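Local coordinates for protein phytase (Debaryomyces castellii, PDB 2GFI) that hydrolyses phytate (inositol hexakisphosphate) as a 3-phytase of the histidine acid phosphatase family, at residues 143-148 / 177-182; 300-305 / 339-344; 378-381 / 386-389; 388-393 / 413-418. All coordinates share one frame; numbering follows the deposited sequence.

Contact 1. Residues 143-148 / 177-182; sequences AFRTKY and RGFMGD
Arg-145 lays its whole side chain across Phe-179, passing between the ring and the backbone carbonyl of that residue. CB lies over the ring, a CH-pi contact 4.1 Å from the Phe-179 centroid and 25° off the ring normal, and is also close to the carbonyl oxygen; CG stays 3.4 Å from Phe-179 O. The chain bends here, at chi2 (65°) and again at chi3, which folds it back over the aromatic residue instead of letting it run straight out from the helix. CD then lies 3.9 Å from Phe-179 CZ, and NE sits over the ring face, displaced toward the rim, 3.4 Å from CE2 of Phe-179. The guanidinium is tilted against the ring, so this is no flat stack. At the tip, NH2 gives a weak, bent hydrogen bond to Phe-179 O at 3.2 Å and also approaches Met-180 SD at 3.5 Å. Beside this, Phe-144 CD2 meets Phe-179 CE1 at 3.8 Å, with the Phe-179 atom at the edge of the Phe-144 ring. Phe-144 also reaches strands 59-69 and 326-331. Pro-124 of a second subunit packs on Arg-145. Helix 166-180 is the connecting helix of a beta-alpha-beta crossover between parallel strands 158-163 and 189-194, and its packing against helix 133-148 belongs to the alpha/beta architecture of histidine phosphatases.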
loop_
_atom_site.group_PDB
_atom_site.type_symbol
_atom_site.label_atom_id
_atom_site.label_comp_id
_atom_site.label_asym_id
_atom_site.label_seq_id
_atom_site.Cartn_x
_atom_site.Cartn_y
_atom_site.Cartn_z
ATOM N N ALA A 143 10.582 -19.267 1.959
ATOM C CA ALA A 143 9.184 -19.188 2.317
ATOM C C ALA A 143 8.631 -20.584 2.393
ATOM O O ALA A 143 7.776 -20.902 3.225
ATOM C CB ALA A 143 8.409 -18.368 1.253
ATOM N N PHE A 144 9.086 -21.400 1.457
ATOM C CA PHE A 144 8.615 -22.744 1.345
ATOM C C PHE A 144 9.101 -23.535 2.560
ATOM O O PHE A 144 8.345 -24.288 3.132
ATOM C CB PHE A 144 9.108 -23.352 0.032
ATOM C CG PHE A 144 8.411 -24.639 -0.350
ATOM C CD1 PHE A 144 7.322 -24.626 -1.240
ATOM C CD2 PHE A 144 8.867 -25.885 0.137
ATOM C CE1 PHE A 144 6.701 -25.817 -1.639
ATOM C CE2 PHE A 144 8.262 -27.063 -0.273
ATOM C CZ PHE A 144 7.181 -27.023 -1.153
ATOM N N ARG A 145 10.361 -23.373 2.958
ATOM C CA ARG A 145 10.826 -24.007 4.174
ATOM C C ARG A 145 10.008 -23.533 5.351
ATOM O O ARG A 145 9.589 -24.345 6.161
ATOM C CB ARG A 145 12.309 -23.764 4.448
ATOM C CG ARG A 145 12.732 -24.264 5.848
ATOM C CD ARG A 145 12.654 -25.796 6.112
ATOM N NE ARG A 145 13.939 -26.229 5.704
ATOM C CZ ARG A 145 14.935 -26.639 6.440
ATOM N NH1 ARG A 145 14.843 -26.904 7.735
ATOM N NH2 ARG A 145 16.046 -26.837 5.795
ATOM N N THR A 146 9.790 -22.222 5.452
ATOM C CA THR A 146 8.993 -21.674 6.559
ATOM C C THR A 146 7.617 -22.330 6.657
ATOM O O THR A 146 7.211 -22.678 7.726
ATOM C CB THR A 146 8.833 -20.147 6.464
ATOM O OG1 THR A 146 10.093 -19.526 6.654
ATOM C CG2 THR A 146 8.064 -19.641 7.665
ATOM N N LYS A 147 6.928 -22.517 5.532
ATOM C CA LYS A 147 5.616 -23.138 5.509
ATOM C C LYS A 147 5.603 -24.655 5.709
ATOM O O LYS A 147 4.771 -25.193 6.467
ATOM C CB LYS A 147 4.887 -22.807 4.197
ATOM C CG LYS A 147 3.402 -23.154 4.303
ATOM C CD LYS A 147 2.550 -22.671 3.144
ATOM C CE LYS A 147 1.099 -23.157 3.294
ATOM N NZ LYS A 147 0.261 -22.799 2.090
ATOM N N TYR A 148 6.495 -25.336 4.990
ATOM C CA TYR A 148 6.407 -26.790 4.832
ATOM C C TYR A 148 7.479 -27.585 5.541
ATOM O O TYR A 148 7.425 -28.797 5.543
ATOM C CB TYR A 148 6.415 -27.178 3.357
ATOM C CG TYR A 148 5.247 -26.609 2.585
ATOM C CD1 TYR A 148 3.958 -27.115 2.759
ATOM C CD2 TYR A 148 5.434 -25.560 1.666
ATOM C CE1 TYR A 148 2.885 -26.586 2.037
ATOM C CE2 TYR A 148 4.387 -25.048 0.938
ATOM C CZ TYR A 148 3.110 -25.548 1.131
ATOM O OH TYR A 148 2.054 -25.022 0.411
ATOM N N ARG A 177 18.707 -23.657 -2.021
ATOM C CA ARG A 177 19.517 -22.854 -1.133
ATOM C C ARG A 177 18.659 -21.994 -0.219
ATOM O O ARG A 177 18.972 -21.827 0.967
ATOM C CB ARG A 177 20.483 -21.990 -1.908
ATOM C CG ARG A 177 21.617 -22.776 -2.526
ATOM C CD ARG A 177 22.473 -21.932 -3.455
ATOM N NE ARG A 177 23.469 -22.745 -4.129
ATOM C CZ ARG A 177 24.664 -23.008 -3.625
ATOM N NH1 ARG A 177 24.987 -22.551 -2.421
ATOM N NH2 ARG A 177 25.523 -23.759 -4.314
ATOM N N GLY A 178 17.585 -21.428 -0.755
ATOM C CA GLY A 178 16.700 -20.689 0.111
ATOM C C GLY A 178 16.128 -21.646 1.150
ATOM O O GLY A 178 16.012 -21.309 2.328
ATOM N N PHE A 179 15.770 -22.851 0.694
ATOM C CA PHE A 179 15.061 -23.817 1.511
ATOM C C PHE A 179 15.932 -24.308 2.660
ATOM O O PHE A 179 15.474 -24.396 3.792
ATOM C CB PHE A 179 14.545 -24.984 0.640
ATOM C CG PHE A 179 13.817 -26.055 1.421
ATOM C CD1 PHE A 179 12.431 -26.055 1.506
ATOM C CD2 PHE A 179 14.526 -27.054 2.096
ATOM C CE1 PHE A 179 11.775 -27.046 2.256
ATOM C CE2 PHE A 179 13.888 -28.023 2.826
ATOM C CZ PHE A 179 12.510 -28.038 2.904
ATOM N N MET A 180 17.197 -24.572 2.358
ATOM C CA MET A 180 18.121 -25.241 3.257
ATOM C C MET A 180 18.907 -24.261 4.065
ATOM O O MET A 180 19.506 -24.643 5.065
ATOM C CB MET A 180 19.107 -26.111 2.464
ATOM C CG MET A 180 18.500 -27.360 1.845
ATOM S SD MET A 180 17.643 -28.411 3.047
ATOM C CE MET A 180 19.051 -29.100 3.940
ATOM N N GLY A 181 18.927 -23.001 3.633
ATOM C CA GLY A 181 19.713 -21.985 4.316
ATOM C C GLY A 181 21.143 -22.407 4.591
ATOM O O GLY A 181 21.820 -22.909 3.672
ATOM N N ASP A 182 21.618 -22.221 5.833
ATOM C CA ASP A 182 23.017 -22.559 6.129
ATOM C C ASP A 182 23.305 -24.077 6.254
ATOM O O ASP A 182 24.439 -24.487 6.539
ATOM C CB ASP A 182 23.595 -21.735 7.282
ATOM C CG ASP A 182 22.941 -22.049 8.647
ATOM O OD1 ASP A 182 21.990 -22.893 8.738
ATOM O OD2 ASP A 182 23.327 -21.466 9.694
#

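Contact 2. Residues 300-305 / 339-344; sequences NMTRVI and FHSAIG
Thr-302 OG1 is the polar atom on which this contact turns: Ser-341 OG donates a hydrogen bond to it at 2.7 Å, and its own proton has two backbone oxygens to choose from or share, Ser-296 O and Asn-299 O, in the turn leading into the helix. On the serine, OG lies anti to the backbone N (chi1 -162°), which sends the hydroxyl across to the threonine. The two CB atoms follow closely, Thr-302 CB lying 3.8 Å from Ser-341 CB. Helix 302-318, strand 326-331 and helix 333-343 succeed one another in the alpha/beta domain, and here the start of the first helix meets the end of the last. Small side chains let the backbones come close: Arg-303 CA is 4.8 Å from Ala-342 CA, and the methyl CB of Ala-342 rests 3.8 Å from Arg-303 O, an oxygen that also takes a hydrogen bond from Ser-307 OG. The aliphatic CG of Arg-303 passes the same methyl, 4.4 Å from Ala-342 CB. Arg-422 binds the helix end from outside, through Ala-342 O and weakly through Ser-341 O, while an N-acetylglucosamine attached to the protein touches Val-304, which points away from the serine helix.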
loop_
_atom_site.group_PDB
_atom_site.type_symbol
_atom_site.label_atom_id
_atom_site.label_comp_id
_atom_site.label_asym_id
_atom_site.label_seq_id
_atom_site.Cartn_x
_atom_site.Cartn_y
_atom_site.Cartn_z
ATOM N N ASN A 300 -5.258 -31.224 -28.564
ATOM C CA ASN A 300 -5.729 -32.556 -28.186
ATOM C C ASN A 300 -4.663 -33.438 -27.512
ATOM O O ASN A 300 -4.994 -34.405 -26.816
ATOM C CB ASN A 300 -6.446 -33.282 -29.371
ATOM C CG ASN A 300 -5.547 -33.500 -30.643
ATOM O OD1 ASN A 300 -4.319 -33.327 -30.623
ATOM N ND2 ASN A 300 -6.198 -33.903 -31.767
ATOM N N MET A 301 -3.392 -33.089 -27.677
ATOM C CA MET A 301 -2.326 -33.941 -27.173
ATOM C C MET A 301 -1.885 -33.663 -25.756
ATOM O O MET A 301 -1.218 -34.487 -25.147
ATOM C CB MET A 301 -1.119 -33.946 -28.124
ATOM C CG MET A 301 -1.325 -34.816 -29.360
ATOM S SD MET A 301 -1.841 -36.523 -28.948
ATOM C CE MET A 301 -0.338 -37.108 -28.185
ATOM N N THR A 302 -2.273 -32.519 -25.202
ATOM C CA THR A 302 -1.724 -32.083 -23.909
ATOM C C THR A 302 -2.290 -32.831 -22.725
ATOM O O THR A 302 -1.601 -33.003 -21.716
ATOM C CB THR A 302 -1.918 -30.577 -23.694
ATOM O OG1 THR A 302 -3.325 -30.273 -23.714
ATOM C CG2 THR A 302 -1.260 -29.781 -24.839
ATOM N N ARG A 303 -3.540 -33.277 -22.823
ATOM C CA ARG A 303 -4.048 -34.046 -21.733
ATOM C C ARG A 303 -3.248 -35.326 -21.535
ATOM O O ARG A 303 -2.953 -35.676 -20.372
ATOM C CB ARG A 303 -5.501 -34.397 -21.846
ATOM C CG ARG A 303 -5.883 -35.038 -20.531
ATOM C CD ARG A 303 -7.290 -35.230 -20.299
ATOM N NE ARG A 303 -8.099 -34.063 -20.569
ATOM C CZ ARG A 303 -9.309 -33.902 -20.045
ATOM N NH1 ARG A 303 -9.775 -34.816 -19.187
ATOM N NH2 ARG A 303 -10.042 -32.829 -20.357
ATOM N N VAL A 304 -2.898 -36.025 -22.634
ATOM C CA VAL A 304 -2.106 -37.261 -22.482
ATOM C C VAL A 304 -0.729 -36.955 -21.897
ATOM O O VAL A 304 -0.290 -37.645 -20.983
ATOM C CB VAL A 304 -1.968 -38.127 -23.781
ATOM C CG1 VAL A 304 -1.203 -37.401 -24.869
ATOM C CG2 VAL A 304 -1.223 -39.431 -23.446
ATOM N N ILE A 305 -0.069 -35.920 -22.427
ATOM C CA ILE A 305 1.237 -35.488 -21.918
ATOM C C ILE A 305 1.151 -35.017 -20.461
ATOM O O ILE A 305 1.908 -35.480 -19.630
ATOM C CB ILE A 305 1.855 -34.375 -22.788
ATOM C CG1 ILE A 305 2.066 -34.838 -24.218
ATOM C CG2 ILE A 305 3.192 -33.925 -22.188
ATOM C CD1 ILE A 305 2.250 -33.673 -25.191
ATOM N N PHE A 339 0.897 -29.893 -17.896
ATOM C CA PHE A 339 0.507 -30.495 -16.619
ATOM C C PHE A 339 -0.898 -30.034 -16.219
ATOM O O PHE A 339 -1.762 -30.866 -15.968
ATOM C CB PHE A 339 1.563 -30.164 -15.547
ATOM C CG PHE A 339 1.339 -30.811 -14.210
ATOM C CD1 PHE A 339 0.488 -31.903 -14.048
ATOM C CD2 PHE A 339 2.042 -30.349 -13.097
ATOM C CE1 PHE A 339 0.331 -32.502 -12.780
ATOM C CE2 PHE A 339 1.857 -30.939 -11.814
ATOM C CZ PHE A 339 1.020 -32.020 -11.675
ATOM N N HIS A 340 -1.135 -28.720 -16.219
ATOM C CA HIS A 340 -2.451 -28.126 -15.889
ATOM C C HIS A 340 -3.560 -28.471 -16.842
ATOM O O HIS A 340 -4.730 -28.506 -16.459
ATOM C CB HIS A 340 -2.360 -26.592 -15.739
ATOM C CG HIS A 340 -1.900 -26.168 -14.380
ATOM N ND1 HIS A 340 -2.781 -25.869 -13.353
ATOM C CD2 HIS A 340 -0.659 -26.061 -13.860
ATOM C CE1 HIS A 340 -2.094 -25.574 -12.264
ATOM N NE2 HIS A 340 -0.805 -25.686 -12.543
ATOM N N SER A 341 -3.203 -28.746 -18.090
ATOM C CA SER A 341 -4.182 -29.303 -19.030
ATOM C C SER A 341 -4.785 -30.595 -18.451
ATOM O O SER A 341 -5.986 -30.840 -18.568
ATOM C CB SER A 341 -3.518 -29.590 -20.365
ATOM O OG SER A 341 -4.498 -29.734 -21.357
ATOM N N ALA A 342 -3.952 -31.407 -17.805
ATOM C CA ALA A 342 -4.473 -32.586 -17.171
ATOM C C ALA A 342 -5.023 -32.316 -15.769
ATOM O O ALA A 342 -6.038 -32.907 -15.422
ATOM C CB ALA A 342 -3.455 -33.709 -17.170
ATOM N N ILE A 343 -4.380 -31.466 -14.964
ATOM C CA ILE A 343 -4.934 -31.094 -13.637
ATOM C C ILE A 343 -6.350 -30.585 -13.764
ATOM O O ILE A 343 -7.235 -30.975 -12.998
ATOM C CB ILE A 343 -4.081 -30.033 -12.888
ATOM C CG1 ILE A 343 -2.666 -30.563 -12.591
ATOM C CG2 ILE A 343 -4.773 -29.638 -11.571
ATOM C CD1 ILE A 343 -1.615 -29.476 -12.317
ATOM N N GLY A 344 -6.584 -29.710 -14.731
ATOM C CA GLY A 344 -7.943 -29.312 -15.026
ATOM C C GLY A 344 -8.616 -28.370 -14.055
ATOM O O GLY A 344 -9.821 -28.251 -14.056
#

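Contact 3. Residues 378-381 / 386-389; sequences EKYA and SYVR
Glu-378 and Arg-389 face each other as a hydrogen-bonded pair of an antiparallel beta hairpin, and their side chains run side by side into a salt bridge. Arg-389 comes side-on: NE and NH2 both converge on Glu-378 OE1, NE at 2.7 Å in a fairly straight bond and NH2 at 3.0 Å in a more bent one. OE1 lies in the guanidinium plane, and the carboxylate is nearly coplanar with it. OE2 is taken by Tyr-148 OH and Lys-147 NZ, so the buried carboxylate is held at both oxygens and is probably kept ionised. Tyr-380 closes the tight end. Tyr-380 OH, hydrogen-bonded to Pro-406 O, stands over one guanidinium face of Arg-389, toward its rim, and also lies 3.5 Å from Arg-389 CD; the ring is set 87° to that plane, and NE meets its edge. Its CG occupies the position between N and C (chi1 47°), which swings the ring across the neighbouring strand, where CE1 touches Tyr-387 CB at 3.7 Å.

Toward the turn the side-chain packing slackens, though the backbone pairing holds: both hydrogen-bonded pairs have reciprocal N-H...O bonds, Tyr-387 N to Tyr-380 O at 2.7 Å among them. Tyr-387 is partly exposed, and Ala-381 CB lies 4.5 Å from Ser-386 OG, a hydroxyl bonded instead to Glu-62. Lys-379 extends past Ser-386 to Leu-317 O. Strand 59-69 pairs with the edge of strand 374-382 away from strand 385-392, strand 410-411 pairs with 385-392, helix 412-423 covers the face bearing Lys-379 and Val-388, and helix 133-148 meets Glu-378 on the other face.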
loop_
_atom_site.group_PDB
_atom_site.type_symbol
_atom_site.label_atom_id
_atom_site.label_comp_id
_atom_site.label_asym_id
_atom_site.label_seq_id
_atom_site.Cartn_x
_atom_site.Cartn_y
_atom_site.Cartn_z
ATOM N N GLU A 378 -0.682 -29.489 -1.689
ATOM C CA GLU A 378 -0.533 -29.728 -0.259
ATOM C C GLU A 378 -1.417 -30.899 0.052
ATOM O O GLU A 378 -2.507 -30.986 -0.471
ATOM C CB GLU A 378 -1.043 -28.558 0.597
ATOM C CG GLU A 378 -0.522 -27.214 0.167
ATOM C CD GLU A 378 -1.041 -26.068 0.999
ATOM O OE1 GLU A 378 -2.268 -25.986 1.240
ATOM O OE2 GLU A 378 -0.197 -25.249 1.389
ATOM N N LYS A 379 -0.954 -31.768 0.939
ATOM C CA LYS A 379 -1.731 -32.890 1.404
ATOM C C LYS A 379 -1.688 -32.778 2.897
ATOM O O LYS A 379 -0.630 -32.638 3.471
ATOM C CB LYS A 379 -1.095 -34.214 0.962
ATOM C CG LYS A 379 -1.827 -35.443 1.495
ATOM C CD LYS A 379 -1.017 -36.676 1.258
ATOM C CE LYS A 379 -1.662 -37.872 1.942
ATOM N NZ LYS A 379 -1.054 -39.132 1.448
ATOM N N TYR A 380 -2.847 -32.817 3.530
ATOM C CA TYR A 380 -2.882 -32.735 4.973
ATOM C C TYR A 380 -4.015 -33.556 5.550
ATOM O O TYR A 380 -5.031 -33.819 4.889
ATOM C CB TYR A 380 -2.992 -31.268 5.462
ATOM C CG TYR A 380 -4.050 -30.415 4.772
ATOM C CD1 TYR A 380 -5.419 -30.625 4.997
ATOM C CD2 TYR A 380 -3.664 -29.384 3.906
ATOM C CE1 TYR A 380 -6.379 -29.843 4.348
ATOM C CE2 TYR A 380 -4.583 -28.579 3.288
ATOM C CZ TYR A 380 -5.943 -28.798 3.501
ATOM O OH TYR A 380 -6.853 -27.978 2.871
ATOM N N ALA A 381 -3.829 -33.931 6.802
ATOM C CA ALA A 381 -4.748 -34.809 7.498
ATOM C C ALA A 381 -5.649 -33.966 8.361
ATOM O O ALA A 381 -5.194 -33.118 9.134
ATOM C CB ALA A 381 -3.968 -35.832 8.380
ATOM N N SER A 386 -7.442 -37.762 4.760
ATOM C CA SER A 386 -6.409 -36.938 4.138
ATOM C C SER A 386 -7.002 -36.149 3.004
ATOM O O SER A 386 -7.835 -36.658 2.225
ATOM C CB SER A 386 -5.258 -37.768 3.587
ATOM O OG SER A 386 -4.465 -38.199 4.642
ATOM N N TYR A 387 -6.528 -34.910 2.916
ATOM C CA TYR A 387 -7.026 -33.945 1.946
ATOM C C TYR A 387 -5.890 -33.426 1.090
ATOM O O TYR A 387 -4.746 -33.320 1.531
ATOM C CB TYR A 387 -7.740 -32.807 2.654
ATOM C CG TYR A 387 -8.953 -33.311 3.373
ATOM C CD1 TYR A 387 -10.181 -33.393 2.726
ATOM C CD2 TYR A 387 -8.860 -33.752 4.695
ATOM C CE1 TYR A 387 -11.290 -33.889 3.385
ATOM C CE2 TYR A 387 -9.951 -34.233 5.362
ATOM C CZ TYR A 387 -11.156 -34.315 4.708
ATOM O OH TYR A 387 -12.243 -34.807 5.376
ATOM N N VAL A 388 -6.240 -33.118 -0.147
ATOM C CA VAL A 388 -5.308 -32.624 -1.132
ATOM C C VAL A 388 -5.866 -31.288 -1.654
ATOM O O VAL A 388 -7.062 -31.135 -1.817
ATOM C CB VAL A 388 -5.147 -33.696 -2.251
ATOM C CG1 VAL A 388 -4.473 -33.142 -3.438
ATOM C CG2 VAL A 388 -4.321 -34.885 -1.716
ATOM N N ARG A 389 -5.008 -30.304 -1.877
ATOM C CA ARG A 389 -5.458 -29.126 -2.603
ATOM C C ARG A 389 -4.299 -28.496 -3.354
ATOM O O ARG A 389 -3.131 -28.749 -3.049
ATOM C CB ARG A 389 -6.134 -28.102 -1.670
ATOM C CG ARG A 389 -5.178 -27.375 -0.773
ATOM C CD ARG A 389 -5.839 -26.275 0.008
ATOM N NE ARG A 389 -4.893 -25.673 0.918
ATOM C CZ ARG A 389 -5.223 -24.768 1.821
ATOM N NH1 ARG A 389 -6.506 -24.390 1.933
ATOM N NH2 ARG A 389 -4.285 -24.259 2.629
#

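Contact 4. Residues 388-393 / 413-418; sequences VRYVIN and NDYNDY
Tyr-415 reaches from helix 412-423 to Val-388 and Tyr-390 on strand 385-392, a helix-on-sheet packing in the alpha/beta domain of this histidine phosphatase. Along the helix, Asp-414 comes first with a backbone bond, its O receiving the N-H of Tyr-418 at 3.0 Å.

Tyr-415 comes next and carries the contact. Its CG is anti to the backbone N (chi1 -176°), which aims the ring off the helix at the sheet. Val-388 presents CG1, the branch anti to its own N, squarely over one ring face: this CH-pi contact puts CG1 4.1 Å from the Tyr-415 centroid and only 11° off the normal. At the far end of the ring, Tyr-415 OH and Tyr-390 OH share a hydrogen bond of 2.6 Å, and either could give the proton. Each oxygen approaches the other ring at its edge, near the ring plane, and the two side chains cross at roughly a right angle. The rings also touch through carbon, Tyr-415 CE1 lying 4.0 Å from Tyr-390 CE2. Leu-310 of helix 302-318 packs on both tyrosines, and both residues are buried.

Asn-416, one residue on, packs on Leu-314 of helix 302-318. Tyr-418, one turn after Tyr-415, points toward the strand too, but its nearest side-chain atom stays 5.7 Å from residues 388-393, and its OH goes instead to Ile-343 O.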
loop_
_atom_site.group_PDB
_atom_site.type_symbol
_atom_site.label_atom_id
_atom_site.label_comp_id
_atom_site.label_asym_id
_atom_site.label_seq_id
_atom_site.Cartn_x
_atom_site.Cartn_y
_atom_site.Cartn_z
ATOM N N VAL A 388 -6.240 -33.118 -0.147
ATOM C CA VAL A 388 -5.308 -32.624 -1.132
ATOM C C VAL A 388 -5.866 -31.288 -1.654
ATOM O O VAL A 388 -7.062 -31.135 -1.817
ATOM C CB VAL A 388 -5.147 -33.696 -2.251
ATOM C CG1 VAL A 388 -4.473 -33.142 -3.438
ATOM C CG2 VAL A 388 -4.321 -34.885 -1.716
ATOM N N ARG A 389 -5.008 -30.304 -1.877
ATOM C CA ARG A 389 -5.458 -29.126 -2.603
ATOM C C ARG A 389 -4.299 -28.496 -3.354
ATOM O O ARG A 389 -3.131 -28.749 -3.049
ATOM C CB ARG A 389 -6.134 -28.102 -1.670
ATOM C CG ARG A 389 -5.178 -27.375 -0.773
ATOM C CD ARG A 389 -5.839 -26.275 0.008
ATOM N NE ARG A 389 -4.893 -25.673 0.918
ATOM C CZ ARG A 389 -5.223 -24.768 1.821
ATOM N NH1 ARG A 389 -6.506 -24.390 1.933
ATOM N NH2 ARG A 389 -4.285 -24.259 2.629
ATOM N N TYR A 390 -4.654 -27.671 -4.333
ATOM C CA TYR A 390 -3.696 -26.954 -5.156
ATOM C C TYR A 390 -3.529 -25.500 -4.732
ATOM O O TYR A 390 -4.511 -24.813 -4.487
ATOM C CB TYR A 390 -4.188 -26.969 -6.581
ATOM C CG TYR A 390 -3.920 -28.260 -7.279
ATOM C CD1 TYR A 390 -2.740 -28.435 -8.018
ATOM C CD2 TYR A 390 -4.834 -29.326 -7.204
ATOM C CE1 TYR A 390 -2.494 -29.617 -8.671
ATOM C CE2 TYR A 390 -4.580 -30.533 -7.864
ATOM C CZ TYR A 390 -3.413 -30.664 -8.577
ATOM O OH TYR A 390 -3.151 -31.843 -9.229
ATOM N N VAL A 391 -2.280 -25.039 -4.681
ATOM C CA VAL A 391 -1.968 -23.638 -4.484
ATOM C C VAL A 391 -1.134 -23.245 -5.711
ATOM O O VAL A 391 0.029 -23.665 -5.861
ATOM C CB VAL A 391 -1.197 -23.403 -3.145
ATOM C CG1 VAL A 391 -1.242 -21.951 -2.738
ATOM C CG2 VAL A 391 -1.779 -24.262 -1.997
ATOM N N ILE A 392 -1.748 -22.467 -6.613
ATOM C CA ILE A 392 -1.117 -22.049 -7.844
ATOM C C ILE A 392 -0.742 -20.593 -7.651
ATOM O O ILE A 392 -1.595 -19.732 -7.384
ATOM C CB ILE A 392 -2.096 -22.157 -8.976
ATOM C CG1 ILE A 392 -2.822 -23.511 -8.959
ATOM C CG2 ILE A 392 -1.399 -21.793 -10.329
ATOM C CD1 ILE A 392 -1.871 -24.726 -8.862
ATOM N N ASN A 393 0.546 -20.316 -7.741
ATOM C CA ASN A 393 1.053 -18.955 -7.567
ATOM C C ASN A 393 0.415 -18.258 -6.385
ATOM O O ASN A 393 -0.103 -17.143 -6.495
ATOM C CB ASN A 393 0.882 -18.211 -8.852
ATOM C CG ASN A 393 1.518 -18.936 -9.952
ATOM O OD1 ASN A 393 0.913 -19.204 -10.983
ATOM N ND2 ASN A 393 2.747 -19.331 -9.723
ATOM N N ASN A 413 -9.338 -39.805 -1.354
ATOM C CA ASN A 413 -10.175 -40.805 -2.002
ATOM C C ASN A 413 -10.904 -40.253 -3.197
ATOM O O ASN A 413 -10.872 -40.840 -4.270
ATOM C CB ASN A 413 -11.144 -41.445 -0.983
ATOM C CG ASN A 413 -10.408 -42.219 0.088
ATOM O OD1 ASN A 413 -9.424 -42.922 -0.203
ATOM N ND2 ASN A 413 -10.836 -42.070 1.333
ATOM N N ASP A 414 -11.544 -39.102 -3.003
ATOM C CA ASP A 414 -12.175 -38.342 -4.074
ATOM C C ASP A 414 -11.165 -37.822 -5.088
ATOM O O ASP A 414 -11.438 -37.803 -6.283
ATOM C CB ASP A 414 -12.929 -37.172 -3.477
ATOM C CG ASP A 414 -14.140 -37.607 -2.683
ATOM O OD1 ASP A 414 -14.755 -38.642 -3.053
ATOM O OD2 ASP A 414 -14.539 -36.984 -1.676
ATOM N N TYR A 415 -9.992 -37.411 -4.612
ATOM C CA TYR A 415 -8.957 -36.909 -5.509
ATOM C C TYR A 415 -8.498 -37.998 -6.474
ATOM O O TYR A 415 -8.197 -37.719 -7.636
ATOM C CB TYR A 415 -7.763 -36.322 -4.756
ATOM C CG TYR A 415 -6.764 -35.730 -5.749
ATOM C CD1 TYR A 415 -7.144 -34.664 -6.596
ATOM C CD2 TYR A 415 -5.465 -36.255 -5.877
ATOM C CE1 TYR A 415 -6.264 -34.147 -7.527
ATOM C CE2 TYR A 415 -4.575 -35.729 -6.801
ATOM C CZ TYR A 415 -4.981 -34.671 -7.619
ATOM O OH TYR A 415 -4.124 -34.148 -8.537
ATOM N N ASN A 416 -8.460 -39.245 -5.980
ATOM C CA ASN A 416 -8.203 -40.414 -6.827
ATOM C C ASN A 416 -9.185 -40.562 -7.979
ATOM O O ASN A 416 -8.773 -40.828 -9.101
ATOM C CB ASN A 416 -8.105 -41.681 -5.978
ATOM C CG ASN A 416 -6.695 -41.933 -5.499
ATOM O OD1 ASN A 416 -5.862 -42.460 -6.235
ATOM N ND2 ASN A 416 -6.405 -41.525 -4.279
ATOM N N ASP A 417 -10.466 -40.353 -7.698
ATOM C CA ASP A 417 -11.520 -40.434 -8.699
ATOM C C ASP A 417 -11.387 -39.314 -9.748
ATOM O O ASP A 417 -11.568 -39.547 -10.953
ATOM C CB ASP A 417 -12.905 -40.324 -8.035
ATOM C CG ASP A 417 -13.245 -41.509 -7.135
ATOM O OD1 ASP A 417 -12.573 -42.565 -7.210
ATOM O OD2 ASP A 417 -14.189 -41.464 -6.313
ATOM N N TYR A 418 -11.093 -38.105 -9.255
ATOM C CA TYR A 418 -10.830 -36.936 -10.081
ATOM C C TYR A 418 -9.651 -37.197 -11.027
ATOM O O TYR A 418 -9.774 -37.046 -12.257
ATOM C CB TYR A 418 -10.578 -35.683 -9.204
ATOM C CG TYR A 418 -10.300 -34.453 -10.046
ATOM C CD1 TYR A 418 -11.339 -33.805 -10.697
ATOM C CD2 TYR A 418 -8.993 -33.986 -10.241
ATOM C CE1 TYR A 418 -11.109 -32.714 -11.497
ATOM C CE2 TYR A 418 -8.750 -32.884 -11.023
ATOM C CZ TYR A 418 -9.833 -32.250 -11.646
ATOM O OH TYR A 418 -9.664 -31.168 -12.448
#

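Contacts 3 and 4 share Val-388 and Arg-389, and their centres lie 8 Å apart. Contact 1 joins contact 3 on the sheet face that carries Glu-378: Lys-147 NZ lies 2.6 Å from Glu-378 OE2 and Tyr-148 OH 2.5 Å from the same oxygen. Contact 2 joins contact 4 through Tyr-418 OH, 2.5 Å from Ile-343 O, and through Ile-343 CG2, which packs 3.4 Å from Tyr-390 CZ. Contacts 1 and 2 do not touch; their centres are 30 Å apart. None lies at the predicted catalytic residues His-70 and Asp-333, although helix 333-343 of contact 2 begins at Asp-333 and strand 59-69, beside contacts 1 and 3, ends just before His-70.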